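Local coordinates for protein alpha-L-rhamnosidase (Klebsiella oxytoca, PDB 4XHC) that probably hydrolyses terminal alpha-L-rhamnosides as a two-domain family GH78 glycosidase, with rhamnose held in its pocket, at residues Met32-Ala43 against Arg269-Glu280. Residues are numbered along the deposited sequence; the frame is centred on the assembly and turned at random.
With SO4 (sulfate ion), chain E.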
loop_
_atom_site.group_PDB
_atom_site.type_symbol
_atom_site.label_atom_id
_atom_site.label_comp_id
_atom_site.label_asym_id
_atom_site.label_seq_id
_atom_site.Cartn_x
_atom_site.Cartn_y
_atom_site.Cartn_z
ATOM N N MET A 32 21.975 -20.550 -21.593
ATOM C CA MET A 32 23.276 -19.915 -21.355
ATOM C C MET A 32 23.389 -18.554 -22.031
ATOM O O MET A 32 23.028 -18.415 -23.192
ATOM C CB MET A 32 24.398 -20.818 -21.868
ATOM C CG MET A 32 24.516 -22.169 -21.169
ATOM S SD MET A 32 24.940 -22.086 -19.416
ATOM C CE MET A 32 25.914 -20.581 -19.236
ATOM N N MET A 33 23.908 -17.565 -21.310
ATOM C CA MET A 33 24.094 -16.217 -21.853
ATOM C C MET A 33 25.570 -15.828 -21.843
ATOM O O MET A 33 26.400 -16.529 -21.267
ATOM C CB MET A 33 23.295 -15.197 -21.042
ATOM C CG MET A 33 21.797 -15.475 -20.945
ATOM S SD MET A 33 20.862 -15.301 -22.488
ATOM C CE MET A 33 20.876 -13.519 -22.741
ATOM N N THR A 34 25.883 -14.712 -22.501
ATOM C CA THR A 34 27.255 -14.193 -22.621
ATOM C C THR A 34 27.235 -12.667 -22.462
ATOM O O THR A 34 26.520 -11.962 -23.165
ATOM C CB THR A 34 27.914 -14.585 -23.985
ATOM O OG1 THR A 34 28.254 -15.981 -23.988
ATOM C CG2 THR A 34 29.191 -13.779 -24.266
ATOM N N ARG A 35 28.051 -12.169 -21.544
ATOM C CA ARG A 35 28.140 -10.747 -21.270
ATOM C C ARG A 35 29.341 -10.192 -22.060
ATOM O O ARG A 35 30.338 -10.890 -22.213
ATOM C CB ARG A 35 28.319 -10.571 -19.758
ATOM C CG ARG A 35 27.978 -9.198 -19.202
ATOM C CD ARG A 35 27.789 -9.236 -17.683
ATOM N NE ARG A 35 26.427 -9.644 -17.341
ATOM C CZ ARG A 35 25.374 -8.826 -17.290
ATOM N NH1 ARG A 35 25.503 -7.525 -17.535
ATOM N NH2 ARG A 35 24.177 -9.315 -16.984
ATOM N N HIS A 36 29.237 -8.964 -22.583
ATOM C CA HIS A 36 30.374 -8.263 -23.221
ATOM C C HIS A 36 30.666 -6.943 -22.507
ATOM O O HIS A 36 30.086 -5.915 -22.856
ATOM C CB HIS A 36 30.088 -7.973 -24.693
ATOM C CG HIS A 36 30.042 -9.195 -25.549
ATOM N ND1 HIS A 36 28.858 -9.796 -25.923
ATOM C CD2 HIS A 36 31.032 -9.938 -26.097
ATOM C CE1 HIS A 36 29.118 -10.857 -26.663
ATOM N NE2 HIS A 36 30.429 -10.964 -26.784
ATOM N N PRO A 37 31.570 -6.961 -21.506
ATOM C CA PRO A 37 31.754 -5.787 -20.641
ATOM C C PRO A 37 32.035 -4.486 -21.394
ATOM O O PRO A 37 31.555 -3.429 -20.987
ATOM C CB PRO A 37 32.952 -6.174 -19.764
ATOM C CG PRO A 37 32.970 -7.663 -19.774
ATOM C CD PRO A 37 32.481 -8.060 -21.135
ATOM N N ASN A 38 32.814 -4.570 -22.469
ATOM C CA ASN A 38 33.155 -3.398 -23.286
ATOM C C ASN A 38 31.906 -2.699 -23.856
ATOM O O ASN A 38 31.746 -1.482 -23.706
ATOM C CB ASN A 38 34.181 -3.753 -24.395
ATOM C CG ASN A 38 33.909 -5.111 -25.071
ATOM O OD1 ASN A 38 34.016 -6.180 -24.448
ATOM N ND2 ASN A 38 33.576 -5.071 -26.361
ATOM N N PHE A 39 31.013 -3.470 -24.476
ATOM C CA PHE A 39 29.786 -2.909 -25.038
ATOM C C PHE A 39 28.888 -2.310 -23.954
ATOM O O PHE A 39 28.255 -1.280 -24.181
ATOM C CB PHE A 39 28.984 -3.953 -25.838
ATOM C CG PHE A 39 29.680 -4.479 -27.078
ATOM C CD1 PHE A 39 30.739 -3.799 -27.681
ATOM C CD2 PHE A 39 29.239 -5.660 -27.666
ATOM C CE1 PHE A 39 31.353 -4.305 -28.821
ATOM C CE2 PHE A 39 29.851 -6.164 -28.802
ATOM C CZ PHE A 39 30.908 -5.490 -29.379
ATOM N N LEU A 40 28.832 -2.945 -22.786
ATOM C CA LEU A 40 27.966 -2.468 -21.711
ATOM C C LEU A 40 28.459 -1.169 -21.076
ATOM O O LEU A 40 27.641 -0.362 -20.635
ATOM C CB LEU A 40 27.785 -3.533 -20.633
ATOM C CG LEU A 40 27.056 -4.797 -21.083
ATOM C CD1 LEU A 40 27.073 -5.828 -19.966
ATOM C CD2 LEU A 40 25.628 -4.505 -21.532
ATOM N N ARG A 41 29.778 -0.973 -21.016
ATOM C CA ARG A 41 30.351 0.277 -20.498
ATOM C C ARG A 41 30.037 1.453 -21.424
ATOM O O ARG A 41 29.804 2.563 -20.960
ATOM C CB ARG A 41 31.868 0.161 -20.273
ATOM C CG ARG A 41 32.261 -0.649 -19.036
ATOM C CD ARG A 41 33.739 -0.504 -18.685
ATOM N NE ARG A 41 34.597 -0.645 -19.869
ATOM C CZ ARG A 41 35.188 -1.771 -20.282
ATOM N NH1 ARG A 41 35.055 -2.916 -19.609
ATOM N NH2 ARG A 41 35.928 -1.754 -21.387
ATOM N N THR A 42 30.013 1.200 -22.726
ATOM C CA THR A 42 29.606 2.214 -23.696
ATOM C C THR A 42 28.128 2.604 -23.516
ATOM O O THR A 42 27.776 3.784 -23.560
ATOM C CB THR A 42 29.853 1.717 -25.134
ATOM O OG1 THR A 42 31.236 1.398 -25.282
ATOM C CG2 THR A 42 29.470 2.770 -26.168
ATOM N N ALA A 43 27.270 1.611 -23.316
ATOM C CA ALA A 43 25.849 1.852 -23.084
ATOM C C ALA A 43 25.606 2.637 -21.797
ATOM O O ALA A 43 24.819 3.581 -21.775
ATOM C CB ALA A 43 25.100 0.529 -23.033
ATOM N N ARG A 269 22.853 3.849 -27.463
ATOM C CA ARG A 269 22.811 3.170 -26.164
ATOM C C ARG A 269 22.022 1.861 -26.265
ATOM O O ARG A 269 22.433 0.825 -25.742
ATOM C CB ARG A 269 22.189 4.081 -25.095
ATOM C CG ARG A 269 21.796 3.367 -23.801
ATOM C CD ARG A 269 21.391 4.342 -22.709
ATOM N NE ARG A 269 20.550 3.713 -21.690
ATOM C CZ ARG A 269 20.993 3.000 -20.652
ATOM N NH1 ARG A 269 22.293 2.784 -20.451
ATOM N NH2 ARG A 269 20.119 2.491 -19.796
ATOM N N CYS A 270 20.897 1.918 -26.965
ATOM C CA CYS A 270 20.003 0.779 -27.045
ATOM C C CYS A 270 20.561 -0.295 -27.973
ATOM O O CYS A 270 20.377 -1.482 -27.714
ATOM C CB CYS A 270 18.580 1.237 -27.406
ATOM S SG CYS A 270 17.800 2.192 -26.042
ATOM N N LEU A 271 21.294 0.110 -29.007
ATOM C CA LEU A 271 22.040 -0.851 -29.834
ATOM C C LEU A 271 23.097 -1.611 -29.032
ATOM O O LEU A 271 23.221 -2.825 -29.167
ATOM C CB LEU A 271 22.711 -0.166 -31.027
ATOM C CG LEU A 271 21.850 0.043 -32.276
ATOM C CD1 LEU A 271 22.509 1.045 -33.216
ATOM C CD2 LEU A 271 21.577 -1.273 -32.991
ATOM N N TYR A 272 23.856 -0.900 -28.203
ATOM C CA TYR A 272 24.918 -1.530 -27.414
ATOM C C TYR A 272 24.367 -2.419 -26.306
ATOM O O TYR A 272 25.033 -3.358 -25.876
ATOM C CB TYR A 272 25.881 -0.485 -26.826
ATOM C CG TYR A 272 27.003 -0.090 -27.769
ATOM C CD1 TYR A 272 28.173 -0.850 -27.862
ATOM C CD2 TYR A 272 26.894 1.036 -28.579
ATOM C CE1 TYR A 272 29.200 -0.494 -28.729
ATOM C CE2 TYR A 272 27.915 1.398 -29.448
ATOM C CZ TYR A 272 29.064 0.632 -29.522
ATOM O OH TYR A 272 30.056 1.015 -30.392
ATOM N N LEU A 273 23.162 -2.118 -25.834
ATOM C CA LEU A 273 22.533 -2.941 -24.817
ATOM C C LEU A 273 22.203 -4.329 -25.376
ATOM O O LEU A 273 22.593 -5.338 -24.798
ATOM C CB LEU A 273 21.264 -2.274 -24.270
ATOM C CG LEU A 273 21.468 -1.125 -23.277
ATOM C CD1 LEU A 273 20.153 -0.410 -23.016
ATOM C CD2 LEU A 273 22.061 -1.626 -21.972
ATOM N N PHE A 274 21.500 -4.375 -26.502
ATOM C CA PHE A 274 21.182 -5.652 -27.143
ATOM C C PHE A 274 22.440 -6.432 -27.526
ATOM O O PHE A 274 22.462 -7.647 -27.405
ATOM C CB PHE A 274 20.329 -5.446 -28.391
ATOM C CG PHE A 274 18.886 -5.185 -28.098
ATOM C CD1 PHE A 274 18.046 -6.226 -27.742
ATOM C CD2 PHE A 274 18.365 -3.906 -28.182
ATOM C CE1 PHE A 274 16.708 -5.997 -27.476
ATOM C CE2 PHE A 274 17.033 -3.666 -27.909
ATOM C CZ PHE A 274 16.200 -4.712 -27.557
ATOM N N ALA A 275 23.481 -5.734 -27.967
ATOM C CA ALA A 275 24.736 -6.380 -28.339
ATOM C C ALA A 275 25.559 -6.860 -27.132
ATOM O O ALA A 275 26.356 -7.792 -27.252
ATOM C CB ALA A 275 25.572 -5.435 -29.191
ATOM N N GLY A 276 25.375 -6.209 -25.985
ATOM C CA GLY A 276 26.225 -6.414 -24.809
ATOM C C GLY A 276 25.905 -7.623 -23.948
ATOM O O GLY A 276 26.718 -8.025 -23.110
ATOM N N HIS A 277 24.713 -8.182 -24.123
ATOM C CA HIS A 277 24.326 -9.369 -23.381
ATOM C C HIS A 277 23.436 -10.228 -24.257
ATOM O O HIS A 277 22.266 -9.912 -24.473
ATOM C CB HIS A 277 23.622 -8.975 -22.080
ATOM C CG HIS A 277 23.460 -10.103 -21.106
ATOM N ND1 HIS A 277 22.500 -10.098 -20.122
ATOM C CD2 HIS A 277 24.129 -11.271 -20.970
ATOM C CE1 HIS A 277 22.581 -11.211 -19.419
ATOM N NE2 HIS A 277 23.562 -11.941 -19.914
ATOM N N THR A 278 24.020 -11.306 -24.773
ATOM C CA THR A 278 23.381 -12.157 -25.772
ATOM C C THR A 278 23.277 -13.594 -25.300
ATOM O O THR A 278 23.788 -13.949 -24.228
ATOM C CB THR A 278 24.195 -12.180 -27.087
ATOM O OG1 THR A 278 25.418 -12.911 -26.903
ATOM C CG2 THR A 278 24.521 -10.762 -27.544
ATOM N N ARG A 279 22.604 -14.417 -26.103
ATOM C CA ARG A 279 22.622 -15.856 -25.897
ATOM C C ARG A 279 24.035 -16.301 -26.229
ATOM O O ARG A 279 24.736 -15.602 -26.953
ATOM C CB ARG A 279 21.589 -16.547 -26.784
ATOM C CG ARG A 279 21.226 -17.949 -26.313
ATOM C CD ARG A 279 19.956 -18.466 -26.967
ATOM N NE ARG A 279 20.160 -18.709 -28.389
ATOM C CZ ARG A 279 19.207 -19.054 -29.248
ATOM N NH1 ARG A 279 17.949 -19.204 -28.855
ATOM N NH2 ARG A 279 19.522 -19.241 -30.517
ATOM N N GLU A 280 24.465 -17.440 -25.703
ATOM C CA GLU A 280 25.871 -17.838 -25.823
ATOM C C GLU A 280 26.275 -18.099 -27.272
ATOM O O GLU A 280 27.420 -17.876 -27.634
ATOM C CB GLU A 280 26.194 -19.035 -24.909
ATOM C CG GLU A 280 26.693 -20.307 -25.594
ATOM C CD GLU A 280 27.015 -21.427 -24.610
ATOM O OE1 GLU A 280 27.864 -21.212 -23.713
ATOM O OE2 GLU A 280 26.417 -22.528 -24.739
HETATM S S SO4 E . 25.041 -13.343 -16.627
HETATM O O1 SO4 E . 24.658 -12.031 -17.197
HETATM O O2 SO4 E . 24.776 -14.410 -17.627
HETATM O O3 SO4 E . 26.480 -13.291 -16.256
HETATM O O4 SO4 E . 24.233 -13.605 -15.416
#
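Thr34 and Thr278 face each other as the hydrogen-bonded pair of a short antiparallel ladder. Thr34 N donates to Thr278 O at 2.8 Å, and Thr278 N returns a bond to Thr34 O. Glu280 N to Met32 O and His36 N to Gly276 O extend the ladder at its two ends.

On one face of this two-stranded sheet, His277 lies between two side chains. Met33 CE sits over the middle of one ring face, 4.3 Å from the ring centroid, because its thioether chain bends at chi2 and chi3. Arg35 NH2 lies near the rim of the opposite face. The guanidinium and imidazole planes are 37° apart. Arg35 NE and NH2 both donate to O1 of a sulfate ion, probably from the crystallisation liquor. The NH2 to O1 bond is 2.8 Å, and His277 NE2 comes within 2.9 Å of the same oxygen.

The helical segments 37-43 and 269-276 run roughly antiparallel. Tyr272 turns its edge to the face of Phe39 in an offset edge-to-face pair, planes at 67°. Thr42 CG2 lies anti to the backbone N (OG1 chi1 -58°), which sets this methyl over the centre of the Tyr272 ring, 3.8 Å from the centroid. Ala43 CB touches both Tyr272 CB and Leu273 CD2. Leu40 CD2 packs on Gly276 CA at 3.8 Å. The extended Arg269 chain brings NH1 to Ala43 O at 3.0 Å, well above the carbonyl plane.

Outside this shell, Glu327 of helix 322-340 bonds Tyr272 OH, while Ala296 N bonds His277 ND1. The ND1 bond restricts imidazole rotation, with NE2 toward the sulfate. The contact joins the N-terminal strand and helix to the six-hairpin catalytic domain through backbone bonds and apolar packing. The clustered Arg35 and His277 would favour an anion at this surface.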